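Local coordinates for protein catechol 2,3-dioxygenase (Pseudomonas sp. KL28, PDB 3HPY) that probably cleaves the ring of catechols with dioxygen, using an active-site iron, in the breakdown of aromatic hydrocarbons by this bacterium, at residues Gln13-Asn18 against Ala61-Ile66; Ser114-Glu119 against Cys155-Pro160. All coordinates share one frame; numbering follows the deposited sequence.

Interaction 1: residues Gln13-Asn18 against Ala61-Ile66; sequences QVRVLN and ADTAGI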
loop_
_atom_site.group_PDB
_atom_site.type_symbol
_atom_site.label_atom_id
_atom_site.label_comp_id
_atom_site.label_asym_id
_atom_site.label_seq_id
_atom_site.Cartn_x
_atom_site.Cartn_y
_atom_site.Cartn_z
ATOM N N GLN C 13 -31.959 -3.708 -2.690
ATOM C CA GLN C 13 -32.712 -4.921 -2.388
ATOM C C GLN C 13 -32.427 -5.924 -3.498
ATOM O O GLN C 13 -32.866 -5.744 -4.636
ATOM C CB GLN C 13 -34.217 -4.644 -2.312
ATOM C CG GLN C 13 -35.055 -5.905 -2.065
ATOM C CD GLN C 13 -35.373 -6.136 -0.599
ATOM O OE1 GLN C 13 -36.344 -5.592 -0.068
ATOM N NE2 GLN C 13 -34.548 -6.939 0.066
ATOM N N VAL C 14 -31.681 -6.969 -3.151
ATOM C CA VAL C 14 -31.286 -8.005 -4.098
ATOM C C VAL C 14 -31.846 -9.362 -3.671
ATOM O O VAL C 14 -31.937 -9.671 -2.481
ATOM C CB VAL C 14 -29.733 -8.093 -4.194
ATOM C CG1 VAL C 14 -29.318 -9.230 -5.123
ATOM C CG2 VAL C 14 -29.173 -6.779 -4.708
ATOM N N ARG C 15 -32.218 -10.165 -4.658
ATOM C CA ARG C 15 -32.780 -11.484 -4.415
ATOM C C ARG C 15 -31.784 -12.604 -4.717
ATOM O O ARG C 15 -31.088 -12.571 -5.721
ATOM C CB ARG C 15 -34.041 -11.654 -5.263
ATOM C CG ARG C 15 -33.955 -11.021 -6.648
ATOM C CD ARG C 15 -35.213 -11.328 -7.450
ATOM N NE ARG C 15 -35.064 -11.058 -8.878
ATOM C CZ ARG C 15 -35.226 -9.866 -9.444
ATOM N NH1 ARG C 15 -35.553 -8.810 -8.710
ATOM N NH2 ARG C 15 -35.058 -9.734 -10.753
ATOM N N VAL C 16 -31.711 -13.585 -3.828
ATOM C CA VAL C 16 -30.806 -14.712 -4.014
ATOM C C VAL C 16 -31.608 -16.012 -4.094
ATOM O O VAL C 16 -32.694 -16.118 -3.524
ATOM C CB VAL C 16 -29.791 -14.820 -2.853
ATOM C CG1 VAL C 16 -28.787 -13.676 -2.922
ATOM C CG2 VAL C 16 -30.518 -14.800 -1.530
ATOM N N LEU C 17 -31.068 -16.993 -4.809
ATOM C CA LEU C 17 -31.723 -18.289 -4.973
ATOM C C LEU C 17 -31.768 -19.066 -3.653
ATOM O O LEU C 17 -32.759 -19.738 -3.357
ATOM C CB LEU C 17 -30.980 -19.114 -6.022
ATOM C CG LEU C 17 -30.629 -18.409 -7.338
ATOM C CD1 LEU C 17 -29.728 -19.301 -8.183
ATOM C CD2 LEU C 17 -31.900 -18.062 -8.091
ATOM N N ASN C 18 -30.690 -18.989 -2.874
ATOM C CA ASN C 18 -30.621 -19.679 -1.589
ATOM C C ASN C 18 -30.293 -18.677 -0.492
ATOM O O ASN C 18 -29.157 -18.217 -0.363
ATOM C CB ASN C 18 -29.552 -20.776 -1.614
ATOM C CG ASN C 18 -29.593 -21.663 -0.376
ATOM O OD1 ASN C 18 -29.539 -21.185 0.761
ATOM N ND2 ASN C 18 -29.686 -22.966 -0.595
ATOM N N ALA C 61 -35.643 -15.329 -3.701
ATOM C CA ALA C 61 -36.630 -15.251 -4.761
ATOM C C ALA C 61 -36.433 -16.353 -5.785
ATOM O O ALA C 61 -35.403 -17.026 -5.814
ATOM C CB ALA C 61 -36.570 -13.896 -5.435
ATOM N N ASP C 62 -37.439 -16.528 -6.631
ATOM C CA ASP C 62 -37.399 -17.546 -7.660
ATOM C C ASP C 62 -36.239 -17.292 -8.626
ATOM O O ASP C 62 -35.742 -18.219 -9.270
ATOM C CB ASP C 62 -38.731 -17.564 -8.409
ATOM C CG ASP C 62 -38.923 -18.825 -9.218
ATOM O OD1 ASP C 62 -40.002 -18.977 -9.835
ATOM O OD2 ASP C 62 -37.990 -19.663 -9.232
ATOM N N THR C 63 -35.805 -16.037 -8.718
ATOM C CA THR C 63 -34.701 -15.668 -9.604
ATOM C C THR C 63 -33.762 -14.670 -8.931
ATOM O O THR C 63 -34.070 -14.144 -7.861
ATOM C CB THR C 63 -35.216 -15.033 -10.918
ATOM O OG1 THR C 63 -34.103 -14.721 -11.766
ATOM C CG2 THR C 63 -35.975 -13.746 -10.630
ATOM N N ALA C 64 -32.618 -14.414 -9.562
ATOM C CA ALA C 64 -31.638 -13.465 -9.030
ATOM C C ALA C 64 -31.804 -12.076 -9.660
ATOM O O ALA C 64 -32.520 -11.909 -10.649
ATOM C CB ALA C 64 -30.214 -13.987 -9.273
ATOM N N GLY C 65 -31.137 -11.083 -9.081
ATOM C CA GLY C 65 -31.225 -9.731 -9.609
ATOM C C GLY C 65 -31.565 -8.711 -8.545
ATOM O O GLY C 65 -31.495 -9.002 -7.354
ATOM N N ILE C 66 -31.953 -7.514 -8.970
ATOM C CA ILE C 66 -32.295 -6.461 -8.025
ATOM C C ILE C 66 -33.773 -6.083 -8.046
ATOM O O ILE C 66 -34.367 -5.943 -9.110
ATOM C CB ILE C 66 -31.469 -5.186 -8.304
ATOM C CG1 ILE C 66 -31.827 -4.106 -7.283
ATOM C CG2 ILE C 66 -31.738 -4.688 -9.725
ATOM C CD1 ILE C 66 -30.924 -2.903 -7.333
#
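R15 lies across the 61-66 segment and carries the tight part of this contact. Its backbone N gives a nearly straight hydrogen bond to G65 O (3.0 Å, 167°). With CG held between the backbone N and the carbonyl carbon (chi1 37°), the side chain runs over the turn. R15 CB packs on the CB of A61 at 3.4 Å, and R15 CD sits 3.1 Å from T63 O. The guanidinium group lies with one face over the backbone: G65 C is under its centre and I66 N nearer the rim. R15 NE makes a weak, bent hydrogen bond to A64 O at 3.2 Å. NH1 has its strong partner in D67, by a salt bridge just past the segment. G65 has backbone angles suited to glycine, and its backbone carbon fits beneath the flat group. V14 and I66 form an antiparallel non-hydrogen-bonded pair with CA atoms 4.3 Å apart. A61 N gives a hydrogen bond to V16 O (3.1 Å), coming from above the carbonyl plane.

The other end is looser. L17 is exposed, and its CD2 comes no nearer than 4.0 Å to the backbone of T63. The 61-64 turn thus crosses the end of strand 9-16, which lies between strands 56-60 and 65-73, parallel to the first and antiparallel to the second. This topology belongs to the mixed sheet of a vicinal oxygen chelate (VOC) domain.

Interaction 2: residues Ser114-Glu119 against Cys155-Pro160; sequences SGHLIE and CLLYGP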
loop_
_atom_site.group_PDB
_atom_site.type_symbol
_atom_site.label_atom_id
_atom_site.label_comp_id
_atom_site.label_asym_id
_atom_site.label_seq_id
_atom_site.Cartn_x
_atom_site.Cartn_y
_atom_site.Cartn_z
ATOM N N SER C 114 -35.514 2.761 -17.999
ATOM C CA SER C 114 -34.651 1.591 -18.101
ATOM C C SER C 114 -35.265 0.375 -17.416
ATOM O O SER C 114 -34.690 -0.716 -17.431
ATOM C CB SER C 114 -33.286 1.901 -17.478
ATOM O OG SER C 114 -33.422 2.296 -16.119
ATOM N N GLY C 115 -36.427 0.574 -16.799
ATOM C CA GLY C 115 -37.109 -0.521 -16.137
ATOM C C GLY C 115 -36.782 -0.727 -14.671
ATOM O O GLY C 115 -37.484 -1.478 -13.992
ATOM N N HIS C 116 -35.737 -0.063 -14.174
ATOM C CA HIS C 116 -35.329 -0.213 -12.775
ATOM C C HIS C 116 -36.134 0.633 -11.810
ATOM O O HIS C 116 -36.441 1.789 -12.094
ATOM C CB HIS C 116 -33.852 0.139 -12.602
ATOM C CG HIS C 116 -32.966 -0.486 -13.625
ATOM N ND1 HIS C 116 -32.752 0.078 -14.863
ATOM C CD2 HIS C 116 -32.292 -1.660 -13.624
ATOM C CE1 HIS C 116 -31.987 -0.722 -15.582
ATOM N NE2 HIS C 116 -31.695 -1.786 -14.853
ATOM N N LEU C 117 -36.459 0.048 -10.662
ATOM C CA LEU C 117 -37.215 0.748 -9.634
ATOM C C LEU C 117 -36.252 1.495 -8.715
ATOM O O LEU C 117 -35.289 0.921 -8.216
ATOM C CB LEU C 117 -38.037 -0.242 -8.808
ATOM C CG LEU C 117 -38.875 -1.260 -9.587
ATOM C CD1 LEU C 117 -39.756 -2.032 -8.621
ATOM C CD2 LEU C 117 -39.719 -0.550 -10.625
ATOM N N ILE C 118 -36.522 2.776 -8.494
ATOM C CA ILE C 118 -35.684 3.606 -7.638
ATOM C C ILE C 118 -36.478 4.032 -6.408
ATOM O O ILE C 118 -37.688 4.228 -6.478
ATOM C CB ILE C 118 -35.221 4.866 -8.393
ATOM C CG1 ILE C 118 -34.627 4.473 -9.746
ATOM C CG2 ILE C 118 -34.191 5.622 -7.571
ATOM C CD1 ILE C 118 -33.342 3.684 -9.662
ATOM N N GLU C 119 -35.794 4.164 -5.280
ATOM C CA GLU C 119 -36.446 4.572 -4.045
ATOM C C GLU C 119 -35.747 5.781 -3.436
ATOM O O GLU C 119 -34.541 5.944 -3.581
ATOM C CB GLU C 119 -36.443 3.422 -3.034
ATOM C CG GLU C 119 -37.672 2.526 -3.086
ATOM C CD GLU C 119 -37.685 1.509 -1.969
ATOM O OE1 GLU C 119 -37.084 1.783 -0.907
ATOM O OE2 GLU C 119 -38.309 0.438 -2.140
ATOM N N CYS C 155 -24.053 1.317 -7.712
ATOM C CA CYS C 155 -24.475 0.130 -8.435
ATOM C C CYS C 155 -24.491 0.533 -9.896
ATOM O O CYS C 155 -24.520 1.724 -10.221
ATOM C CB CYS C 155 -25.867 -0.340 -7.993
ATOM S SG CYS C 155 -27.258 0.661 -8.595
ATOM N N LEU C 156 -24.440 -0.453 -10.781
ATOM C CA LEU C 156 -24.456 -0.178 -12.205
ATOM C C LEU C 156 -25.627 -0.953 -12.783
ATOM O O LEU C 156 -25.687 -2.175 -12.670
ATOM C CB LEU C 156 -23.137 -0.627 -12.840
ATOM C CG LEU C 156 -22.809 -0.180 -14.268
ATOM C CD1 LEU C 156 -21.364 -0.537 -14.592
ATOM C CD2 LEU C 156 -23.738 -0.852 -15.254
ATOM N N LEU C 157 -26.566 -0.227 -13.382
ATOM C CA LEU C 157 -27.750 -0.837 -13.965
ATOM C C LEU C 157 -27.684 -0.888 -15.477
ATOM O O LEU C 157 -27.067 -0.035 -16.120
ATOM C CB LEU C 157 -29.012 -0.067 -13.566
ATOM C CG LEU C 157 -29.314 0.141 -12.084
ATOM C CD1 LEU C 157 -28.849 -1.062 -11.266
ATOM C CD2 LEU C 157 -28.639 1.410 -11.630
ATOM N N TYR C 158 -28.340 -1.902 -16.031
ATOM C CA TYR C 158 -28.419 -2.103 -17.470
ATOM C C TYR C 158 -29.877 -2.049 -17.885
ATOM O O TYR C 158 -30.698 -2.811 -17.390
ATOM C CB TYR C 158 -27.847 -3.460 -17.856
ATOM C CG TYR C 158 -26.409 -3.416 -18.285
ATOM C CD1 TYR C 158 -25.418 -2.960 -17.420
ATOM C CD2 TYR C 158 -26.030 -3.856 -19.553
ATOM C CE1 TYR C 158 -24.077 -2.949 -17.804
ATOM C CE2 TYR C 158 -24.691 -3.846 -19.949
ATOM C CZ TYR C 158 -23.721 -3.392 -19.068
ATOM O OH TYR C 158 -22.397 -3.391 -19.435
ATOM N N GLY C 159 -30.193 -1.140 -18.793
ATOM C CA GLY C 159 -31.558 -1.013 -19.252
ATOM C C GLY C 159 -31.594 -0.069 -20.430
ATOM O O GLY C 159 -30.617 0.639 -20.677
ATOM N N PRO C 160 -32.702 -0.042 -21.184
ATOM C CA PRO C 160 -32.871 0.828 -22.354
ATOM C C PRO C 160 -33.113 2.303 -22.015
ATOM O O PRO C 160 -33.425 2.645 -20.868
ATOM C CB PRO C 160 -34.066 0.202 -23.072
ATOM C CG PRO C 160 -34.885 -0.350 -21.929
ATOM C CD PRO C 160 -33.824 -0.990 -21.059
#
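The imidazole of H116 reaches the end of strand 151-159 and meets it in two ways, by a face and by an edge. L157 CB lies over one face, 3.6 Å from the ring centroid and 16° off the ring normal. This is a CH-pi contact, displaced toward NE2. The first torsion of L157 (chi1 -56°) leaves its CG beside the ring, 3.8 Å from H116 CD2. At the edge, near the ring plane, Y158 O comes 2.9 Å from H116 NE2. G159 N is near the same plane, 3.7 Å from H116 CE1.

A second patch lies beside the ring. S114 CA makes a CA-H...O contact to P160 O at 3.2 Å, and S114 O rests 3.6 Å from G159 CA. G159 has no side chain, and S114 O and H116 CE1 fill the space a CB would take.

The next shell sets the ring. S114 OG and H116 ND1 share a hydrogen bond of 2.6 Å. The ring also uses NE2 to bond K213 O, at the start of strand 213-220, which pairs antiparallel with strand 151-159. I203, F205 and L214 pack on L157. The aromatic ring of Y158 instead meets those of H215 and Y208.

The imidazole is therefore bonded at both nitrogens and packed on a face, which should fix its rotation in a buried place. The bond to K213 O implies a proton on NE2. Either S114 OG or H116 ND1 could donate in the other bond, so the ring may well be neutral. The nearby carbonyl oxygens would at most ease a positive charge.

Interactions 1 and 2 are connected by one sheet. Strand 65-73, used by interaction 1, neighbours strand 117-121, used by interaction 2. Their centres are about 16 Å apart and their nearest atoms about 5 Å, so they do not touch. Interaction 1 lies in the N-terminal half but also borders the loop of S262 and N264. Interaction 2 joins the N-terminal sheet to the C-terminal one, which carries the iron ligands H154, H216 and E267. It is nearer the substrate: L156 touches 4-methylcatechol, and the Y158 side chain is about 8 Å from it. The I66 side chain is about 13 Å from ligand and iron. The V14 side chain is about 9 Å from that of H216.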